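Side-chain contacts in probable 2-hydroxyhepta-2,4-diene-1,7-dioate isomerase (Thermus thermophilus, PDB 2DFU), which probably acts as a metal-dependent isomerase or hydrolase of the fumarylacetoacetate hydrolase family, working on small dicarboxylate or diketo acid substrates: residues 132-137 and 204-209; 176-181 and 247-252; 208-213 and 217-222. One frame throughout, in Å; residues are numbered along the deposited sequence.

Interaction 1 of 3, residues 132-137 and 204-209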
loop_
_atom_site.group_PDB
_atom_site.type_symbol
_atom_site.label_atom_id
_atom_site.label_comp_id
_atom_site.label_asym_id
_atom_site.label_seq_id
_atom_site.Cartn_x
_atom_site.Cartn_y
_atom_site.Cartn_z
ATOM N N LYS A 132 -5.641 12.633 -20.875
ATOM C CA LYS A 132 -6.837 12.551 -20.043
ATOM C C LYS A 132 -6.501 12.387 -18.561
ATOM O O LYS A 132 -7.392 12.333 -17.721
ATOM C CB LYS A 132 -7.724 11.384 -20.485
ATOM C CG LYS A 132 -8.319 11.528 -21.879
ATOM C CD LYS A 132 -9.475 10.556 -22.064
ATOM C CE LYS A 132 -10.098 10.678 -23.446
ATOM N NZ LYS A 132 -9.140 10.266 -24.511
ATOM N N ALA A 133 -5.213 12.314 -18.250
ATOM C CA ALA A 133 -4.763 12.124 -16.876
ATOM C C ALA A 133 -5.288 13.147 -15.861
ATOM O O ALA A 133 -5.997 12.785 -14.924
ATOM C CB ALA A 133 -3.244 12.091 -16.840
ATOM N N LEU A 134 -4.948 14.416 -16.059
ATOM C CA LEU A 134 -5.346 15.478 -15.143
ATOM C C LEU A 134 -6.830 15.589 -14.831
ATOM O O LEU A 134 -7.212 16.083 -13.769
ATOM C CB LEU A 134 -4.833 16.826 -15.658
ATOM C CG LEU A 134 -3.310 16.902 -15.798
ATOM C CD1 LEU A 134 -2.884 18.342 -16.099
ATOM C CD2 LEU A 134 -2.658 16.408 -14.505
ATOM N N ASP A 135 -7.672 15.132 -15.746
ATOM C CA ASP A 135 -9.104 15.207 -15.526
ATOM C C ASP A 135 -9.560 14.265 -14.411
ATOM O O ASP A 135 -10.651 14.426 -13.868
ATOM C CB ASP A 135 -9.850 14.874 -16.817
ATOM C CG ASP A 135 -11.324 15.217 -16.736
ATOM O OD1 ASP A 135 -11.644 16.421 -16.615
ATOM O OD2 ASP A 135 -12.160 14.286 -16.783
ATOM N N HIS A 136 -8.728 13.282 -14.080
ATOM C CA HIS A 136 -9.053 12.321 -13.031
ATOM C C HIS A 136 -8.491 12.742 -11.676
ATOM O O HIS A 136 -8.631 12.017 -10.696
ATOM C CB HIS A 136 -8.487 10.935 -13.372
ATOM C CG HIS A 136 -9.096 10.307 -14.587
ATOM N ND1 HIS A 136 -8.925 10.818 -15.857
ATOM C CD2 HIS A 136 -9.876 9.210 -14.725
ATOM C CE1 HIS A 136 -9.574 10.062 -16.724
ATOM N NE2 HIS A 136 -10.160 9.080 -16.063
ATOM N N VAL A 137 -7.847 13.903 -11.629
ATOM C CA VAL A 137 -7.245 14.395 -10.393
ATOM C C VAL A 137 -8.216 15.204 -9.543
ATOM O O VAL A 137 -8.886 16.109 -10.045
ATOM C CB VAL A 137 -6.004 15.284 -10.694
ATOM C CG1 VAL A 137 -5.497 15.946 -9.412
ATOM C CG2 VAL A 137 -4.899 14.444 -11.313
ATOM N N PHE A 204 9.292 13.975 -16.012
ATOM C CA PHE A 204 8.000 13.392 -16.357
ATOM C C PHE A 204 6.938 14.286 -15.744
ATOM O O PHE A 204 6.988 14.592 -14.549
ATOM C CB PHE A 204 7.870 11.987 -15.772
ATOM C CG PHE A 204 8.960 11.056 -16.199
ATOM C CD1 PHE A 204 9.020 10.594 -17.507
ATOM C CD2 PHE A 204 9.948 10.668 -15.299
ATOM C CE1 PHE A 204 10.051 9.760 -17.917
ATOM C CE2 PHE A 204 10.989 9.830 -15.698
ATOM C CZ PHE A 204 11.040 9.375 -17.010
ATOM N N SER A 205 5.987 14.719 -16.560
ATOM C CA SER A 205 4.918 15.567 -16.066
ATOM C C SER A 205 3.983 14.742 -15.178
ATOM O O SER A 205 4.016 13.505 -15.184
ATOM C CB SER A 205 4.117 16.146 -17.234
ATOM O OG SER A 205 3.286 15.151 -17.818
ATOM N N VAL A 206 3.145 15.431 -14.416
ATOM C CA VAL A 206 2.189 14.756 -13.551
ATOM C C VAL A 206 1.272 13.884 -14.404
ATOM O O VAL A 206 0.992 12.738 -14.061
ATOM C CB VAL A 206 1.345 15.781 -12.765
ATOM C CG1 VAL A 206 0.217 15.076 -12.017
ATOM C CG2 VAL A 206 2.244 16.543 -11.803
ATOM N N ALA A 207 0.815 14.433 -15.524
ATOM C CA ALA A 207 -0.069 13.701 -16.421
ATOM C C ALA A 207 0.590 12.426 -16.943
ATOM O O ALA A 207 -0.062 11.389 -17.064
ATOM C CB ALA A 207 -0.484 14.595 -17.580
ATOM N N GLU A 208 1.884 12.503 -17.242
ATOM C CA GLU A 208 2.623 11.348 -17.749
ATOM C C GLU A 208 2.831 10.299 -16.659
ATOM O O GLU A 208 2.785 9.096 -16.920
ATOM C CB GLU A 208 3.980 11.789 -18.305
ATOM C CG GLU A 208 3.874 12.781 -19.458
ATOM C CD GLU A 208 5.224 13.212 -20.006
ATOM O OE1 GLU A 208 6.102 13.619 -19.214
ATOM O OE2 GLU A 208 5.403 13.155 -21.239
ATOM N N ILE A 209 3.067 10.760 -15.436
ATOM C CA ILE A 209 3.272 9.860 -14.312
ATOM C C ILE A 209 2.008 9.051 -14.030
ATOM O O ILE A 209 2.060 7.828 -13.924
ATOM C CB ILE A 209 3.673 10.646 -13.050
ATOM C CG1 ILE A 209 5.079 11.216 -13.245
ATOM C CG2 ILE A 209 3.590 9.748 -11.811
ATOM C CD1 ILE A 209 5.536 12.134 -12.133
#
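Ala133 points its methyl toward Ala207: CB stops 3.3 Å from Ala207 O, and the two methyls, Ala133 CB and Ala207 CB, stand 3.8 Å apart. With nothing longer than a methyl on either residue, the two chains close to 5.0 Å between the CA atoms of Ala133 and Ala207. Leu134 works differently. Its CB does not aim at segment 204-209, but the end of the side chain swings nearer. Leu134 and Val206 cross at about a right angle and meet with CD2 of Leu134 4.0 Å from CG1 of Val206, while Leu134 CG settles beside Ala207 CB. Val206 presents that methyl because CG1 lies anti to its backbone N (chi1 172°). The helix met here, 206-214, opens with a capping box: Ser205 OG accepts from Glu208 N at 3.1 Å, and Glu208 OE1 accepts in return from Ser205 N, on the anti side of the carboxylate, in a nearly straight bond (168°). Glu208 points away from segment 132-137; Val206 and Ala207 are the residues of this first turn that touch it. On the other chain, where helix 130-133 runs into a 3-10 turn, ND1 of His136 donates to Lys132 O, which lies in the ring plane at 2.8 Å, in a bent bond (136°). Val119 of strand 111-121 packs on both Val137 and Val206.

Interaction 2 of 3, residues 176-181 and 247-252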
loop_
_atom_site.group_PDB
_atom_site.type_symbol
_atom_site.label_atom_id
_atom_site.label_comp_id
_atom_site.label_asym_id
_atom_site.label_seq_id
_atom_site.Cartn_x
_atom_site.Cartn_y
_atom_site.Cartn_z
ATOM N N THR A 176 -7.803 22.156 -5.636
ATOM C CA THR A 176 -8.427 21.544 -6.812
ATOM C C THR A 176 -8.119 22.244 -8.137
ATOM O O THR A 176 -8.203 21.632 -9.200
ATOM C CB THR A 176 -9.958 21.515 -6.688
ATOM O OG1 THR A 176 -10.451 22.859 -6.684
ATOM C CG2 THR A 176 -10.388 20.805 -5.407
ATOM N N ASP A 177 -7.773 23.523 -8.072
ATOM C CA ASP A 177 -7.495 24.296 -9.275
ATOM C C ASP A 177 -6.021 24.700 -9.383
ATOM O O ASP A 177 -5.565 25.610 -8.696
ATOM C CB ASP A 177 -8.408 25.529 -9.281
ATOM C CG ASP A 177 -8.291 26.340 -10.551
ATOM O OD1 ASP A 177 -7.963 25.760 -11.609
ATOM O OD2 ASP A 177 -8.546 27.559 -10.494
ATOM N N LEU A 178 -5.281 24.024 -10.257
ATOM C CA LEU A 178 -3.864 24.323 -10.414
ATOM C C LEU A 178 -3.270 23.766 -11.707
ATOM O O LEU A 178 -3.788 22.798 -12.263
ATOM C CB LEU A 178 -3.106 23.719 -9.233
ATOM C CG LEU A 178 -1.606 23.981 -9.120
ATOM C CD1 LEU A 178 -1.390 25.268 -8.347
ATOM C CD2 LEU A 178 -0.926 22.818 -8.401
ATOM N N ASN A 179 -2.198 24.393 -12.191
ATOM C CA ASN A 179 -1.422 23.869 -13.318
ATOM C C ASN A 179 -0.135 23.273 -12.797
ATOM O O ASN A 179 0.806 23.960 -12.436
ATOM C CB ASN A 179 -1.102 24.989 -14.318
ATOM C CG ASN A 179 -0.282 24.452 -15.485
ATOM O OD1 ASN A 179 0.117 23.289 -15.528
ATOM N ND2 ASN A 179 -0.025 25.339 -16.464
ATOM N N PRO A 180 -0.172 21.930 -12.705
ATOM C CA PRO A 180 0.848 21.153 -12.005
ATOM C C PRO A 180 2.257 21.410 -12.527
ATOM O O PRO A 180 3.254 21.251 -11.838
ATOM C CB PRO A 180 0.484 19.689 -12.163
ATOM C CG PRO A 180 -0.549 19.587 -13.282
ATOM C CD PRO A 180 -1.187 21.048 -13.246
ATOM N N GLN A 181 2.348 21.784 -13.800
ATOM C CA GLN A 181 3.658 22.001 -14.406
ATOM C C GLN A 181 4.086 23.462 -14.372
ATOM O O GLN A 181 5.067 23.838 -15.007
ATOM C CB GLN A 181 3.676 21.485 -15.849
ATOM C CG GLN A 181 3.120 20.079 -15.993
ATOM C CD GLN A 181 3.723 19.098 -14.994
ATOM O OE1 GLN A 181 3.047 18.182 -14.532
ATOM N NE2 GLN A 181 4.998 19.283 -14.667
ATOM N N GLU A 247 3.603 26.935 -4.313
ATOM C CA GLU A 247 2.794 28.049 -4.777
ATOM C C GLU A 247 1.438 27.595 -5.286
ATOM O O GLU A 247 1.331 26.618 -6.025
ATOM C CB GLU A 247 3.539 28.829 -5.867
ATOM C CG GLU A 247 4.559 29.824 -5.315
ATOM C CD GLU A 247 5.323 30.559 -6.409
ATOM O OE1 GLU A 247 4.695 30.949 -7.419
ATOM O OE2 GLU A 247 6.548 30.755 -6.256
ATOM N N GLY A 248 0.401 28.309 -4.864
ATOM C CA GLY A 248 -0.948 27.991 -5.280
ATOM C C GLY A 248 -1.571 26.837 -4.523
ATOM O O GLY A 248 -2.765 26.576 -4.668
ATOM N N VAL A 249 -0.779 26.130 -3.726
ATOM C CA VAL A 249 -1.324 25.011 -2.966
ATOM C C VAL A 249 -1.369 25.317 -1.481
ATOM O O VAL A 249 -2.444 25.412 -0.888
ATOM C CB VAL A 249 -0.511 23.722 -3.194
ATOM C CG1 VAL A 249 -1.109 22.581 -2.384
ATOM C CG2 VAL A 249 -0.516 23.370 -4.676
ATOM N N GLY A 250 -0.201 25.472 -0.877
ATOM C CA GLY A 250 -0.158 25.772 0.541
ATOM C C GLY A 250 1.190 25.431 1.129
ATOM O O GLY A 250 2.134 25.112 0.406
ATOM N N THR A 251 1.285 25.490 2.448
ATOM C CA THR A 251 2.539 25.184 3.107
ATOM C C THR A 251 2.380 24.035 4.080
ATOM O O THR A 251 1.523 24.069 4.955
ATOM C CB THR A 251 3.073 26.399 3.874
ATOM O OG1 THR A 251 3.223 27.501 2.972
ATOM C CG2 THR A 251 4.416 26.076 4.502
ATOM N N LEU A 252 3.210 23.014 3.911
ATOM C CA LEU A 252 3.189 21.862 4.791
ATOM C C LEU A 252 4.184 22.078 5.928
ATOM O O LEU A 252 5.370 22.320 5.690
ATOM C CB LEU A 252 3.568 20.603 4.021
ATOM C CG LEU A 252 3.851 19.332 4.828
ATOM C CD1 LEU A 252 2.639 18.954 5.679
ATOM C CD2 LEU A 252 4.205 18.205 3.858
HETATM O O HOH W 1 -4.521 28.041 -6.408
#
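Leu178 reaches segment 247-252 with both branches of its fork. CD1 rests over the backbone, 3.8 Å from Glu247 O and 4.1 Å from Gly248 CA; CD2 meets the Val249 methyl CG2 at 3.8 Å, the two side chains crossing nearly at right angles. The fork faces this way because CG is anti to the Leu178 backbone N (chi1 -176°), which extends the side chain across to the turn. Gly248 is the complement of CD1: a beta carbon there would point at the leucine and collide with that methyl, and the backbone already has a positive phi of 80°. Beside this apolar patch a water bridges the two chains, donating to Gly248 O at 2.9 Å and only weakly to Asp177 O. In the next shell, Tyr140 of strand 137-148 packs on Leu178 and on Pro180. An Asx turn shapes the chain after the leucine, Gln181 N approaching Asn179 OD1 from above its carbonyl plane at 3.2 Å. On the other chain, Glu247 turns its carboxylate away to a salt bridge with Arg186, while its carbonyl O accepts from Thr183 OG1, and Val249 O receives Lys2 NZ and Trp173 NE1. Leu178 thus packs on the connection between the antiparallel strands 241-246 and 250-259, at a classic beta bulge where Val249 and Gly250 together face Val246.

Interaction 3 of 3, residues 208-213 and 217-222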
loop_
_atom_site.group_PDB
_atom_site.type_symbol
_atom_site.label_atom_id
_atom_site.label_comp_id
_atom_site.label_asym_id
_atom_site.label_seq_id
_atom_site.Cartn_x
_atom_site.Cartn_y
_atom_site.Cartn_z
ATOM N N GLU A 208 1.884 12.503 -17.242
ATOM C CA GLU A 208 2.623 11.348 -17.749
ATOM C C GLU A 208 2.831 10.299 -16.659
ATOM O O GLU A 208 2.785 9.096 -16.920
ATOM C CB GLU A 208 3.980 11.789 -18.305
ATOM C CG GLU A 208 3.874 12.781 -19.458
ATOM C CD GLU A 208 5.224 13.212 -20.006
ATOM O OE1 GLU A 208 6.102 13.619 -19.214
ATOM O OE2 GLU A 208 5.403 13.155 -21.239
ATOM N N ILE A 209 3.067 10.760 -15.436
ATOM C CA ILE A 209 3.272 9.860 -14.312
ATOM C C ILE A 209 2.008 9.051 -14.030
ATOM O O ILE A 209 2.060 7.828 -13.924
ATOM C CB ILE A 209 3.673 10.646 -13.050
ATOM C CG1 ILE A 209 5.079 11.216 -13.245
ATOM C CG2 ILE A 209 3.590 9.748 -11.811
ATOM C CD1 ILE A 209 5.536 12.134 -12.133
ATOM N N LEU A 210 0.874 9.738 -13.920
ATOM C CA LEU A 210 -0.392 9.066 -13.653
ATOM C C LEU A 210 -0.721 8.091 -14.771
ATOM O O LEU A 210 -1.164 6.968 -14.517
ATOM C CB LEU A 210 -1.525 10.083 -13.526
ATOM C CG LEU A 210 -1.431 11.092 -12.378
ATOM C CD1 LEU A 210 -2.578 12.078 -12.492
ATOM C CD2 LEU A 210 -1.465 10.371 -11.033
ATOM N N SER A 211 -0.506 8.531 -16.010
ATOM C CA SER A 211 -0.772 7.705 -17.183
ATOM C C SER A 211 0.084 6.442 -17.147
ATOM O O SER A 211 -0.416 5.333 -17.335
ATOM C CB SER A 211 -0.462 8.490 -18.464
ATOM O OG SER A 211 -0.607 7.675 -19.613
ATOM N N TYR A 212 1.379 6.627 -16.913
ATOM C CA TYR A 212 2.314 5.515 -16.849
ATOM C C TYR A 212 1.862 4.494 -15.811
ATOM O O TYR A 212 1.728 3.306 -16.107
ATOM C CB TYR A 212 3.716 6.017 -16.501
ATOM C CG TYR A 212 4.720 4.898 -16.353
ATOM C CD1 TYR A 212 5.139 4.156 -17.460
ATOM C CD2 TYR A 212 5.220 4.550 -15.099
ATOM C CE1 TYR A 212 6.030 3.092 -17.315
ATOM C CE2 TYR A 212 6.105 3.496 -14.944
ATOM C CZ TYR A 212 6.508 2.770 -16.053
ATOM O OH TYR A 212 7.388 1.724 -15.892
ATOM N N ILE A 213 1.621 4.962 -14.592
ATOM C CA ILE A 213 1.178 4.082 -13.521
ATOM C C ILE A 213 -0.066 3.300 -13.927
ATOM O O ILE A 213 -0.138 2.095 -13.707
ATOM C CB ILE A 213 0.863 4.884 -12.230
ATOM C CG1 ILE A 213 2.147 5.512 -11.679
ATOM C CG2 ILE A 213 0.233 3.976 -11.183
ATOM C CD1 ILE A 213 1.900 6.551 -10.601
ATOM N N MET A 217 -1.129 -0.527 -13.096
ATOM C CA MET A 217 -1.668 -0.416 -11.745
ATOM C C MET A 217 -2.852 0.538 -11.700
ATOM O O MET A 217 -2.716 1.721 -12.012
ATOM C CB MET A 217 -0.557 0.067 -10.797
ATOM C CG MET A 217 -1.021 0.555 -9.430
ATOM S SD MET A 217 0.375 1.097 -8.397
ATOM C CE MET A 217 0.914 -0.480 -7.707
ATOM N N THR A 218 -4.018 0.029 -11.318
ATOM C CA THR A 218 -5.202 0.874 -11.236
ATOM C C THR A 218 -5.110 1.790 -10.021
ATOM O O THR A 218 -4.873 1.335 -8.899
ATOM C CB THR A 218 -6.494 0.036 -11.129
ATOM O OG1 THR A 218 -6.702 -0.671 -12.357
ATOM C CG2 THR A 218 -7.697 0.928 -10.875
ATOM N N LEU A 219 -5.271 3.087 -10.255
ATOM C CA LEU A 219 -5.226 4.065 -9.179
ATOM C C LEU A 219 -6.655 4.277 -8.718
ATOM O O LEU A 219 -7.542 4.525 -9.538
ATOM C CB LEU A 219 -4.624 5.378 -9.680
ATOM C CG LEU A 219 -3.105 5.344 -9.833
ATOM C CD1 LEU A 219 -2.631 6.573 -10.596
ATOM C CD2 LEU A 219 -2.464 5.276 -8.447
ATOM N N GLU A 220 -6.876 4.159 -7.410
ATOM C CA GLU A 220 -8.206 4.315 -6.828
ATOM C C GLU A 220 -8.481 5.739 -6.378
ATOM O O GLU A 220 -7.556 6.527 -6.178
ATOM C CB GLU A 220 -8.366 3.395 -5.614
ATOM C CG GLU A 220 -8.389 1.910 -5.924
ATOM C CD GLU A 220 -9.602 1.508 -6.746
ATOM O OE1 GLU A 220 -10.735 1.851 -6.344
ATOM O OE2 GLU A 220 -9.425 0.851 -7.791
ATOM N N PRO A 221 -9.767 6.092 -6.219
ATOM C CA PRO A 221 -10.090 7.446 -5.776
ATOM C C PRO A 221 -9.408 7.672 -4.428
ATOM O O PRO A 221 -9.397 6.779 -3.573
ATOM C CB PRO A 221 -11.610 7.413 -5.654
ATOM C CG PRO A 221 -12.006 6.458 -6.732
ATOM C CD PRO A 221 -10.993 5.345 -6.556
ATOM N N LEU A 222 -8.831 8.862 -4.270
ATOM C CA LEU A 222 -8.123 9.279 -3.065
ATOM C C LEU A 222 -6.734 8.656 -2.860
ATOM O O LEU A 222 -6.113 8.847 -1.814
ATOM C CB LEU A 222 -9.013 9.081 -1.829
ATOM C CG LEU A 222 -10.359 9.822 -1.948
ATOM C CD1 LEU A 222 -11.161 9.677 -0.658
ATOM C CD2 LEU A 222 -10.120 11.293 -2.250
#
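Ile213 and Leu219 interlock where helix 206-214 gives way to the loop leading into strand 224-226, a helix end folded back on its own following chain within the fumarylacetoacetate hydrolase domain. The tight part centres on one methyl. Ile213 CG2, anti to its backbone N, points into the bend and meets Leu219 CG at 3.9 Å, with both leucine methyls close by; roughly at right angles to that approach lie CB, CG and SD of Met217, CB at 4.0 Å. Leu219 crosses Ile213 at about a right angle, and its CD1 also reaches Leu210 CD2, 4.0 Å away, one helical turn earlier. Cutting Leu219 back to an alanine is likely to leave Leu210 CD2 without its partner across the bend and open a gap beside Ile213 CG2. Val51 of strand 50-53 touches Ile213, Met217 and Leu219, Val225 of strand 224-226 packs against Leu210 and Ile213, and the four contacting side chains are buried. The looser side begins at Thr218, whose CB points away from the helix and whose OG1 hydrogen-bonds Asp165 of the second subunit. Farther on, partly exposed Glu220 forms a salt bridge with Arg124. At the bend itself, Met217 N donates to Ile213 O at 2.9 Å (N-H...O 151°), nearly in line with the C=O bond.

Overall arrangement
Helix 206-214 ties two of the contacts together: interaction 1 uses its first turn and interaction 3 its later turns, their centres about 8 Å apart, and Leu210 CD1 packs on Val137 CG2 at 3.5 Å to join them. Interaction 2, with its centre about 14 Å from that of interaction 1, meets the start of the same helix through Gln181 OE1, a probable acceptor for Val206 N at 2.8 Å, and through Pro180, which touches Val206 and Leu134. Interactions 2 and 3 do not touch, their nearest atoms being about 6 Å apart. The second subunit reaches interaction 3 alone. All three are structural packing within the fumarylacetoacetate hydrolase domain.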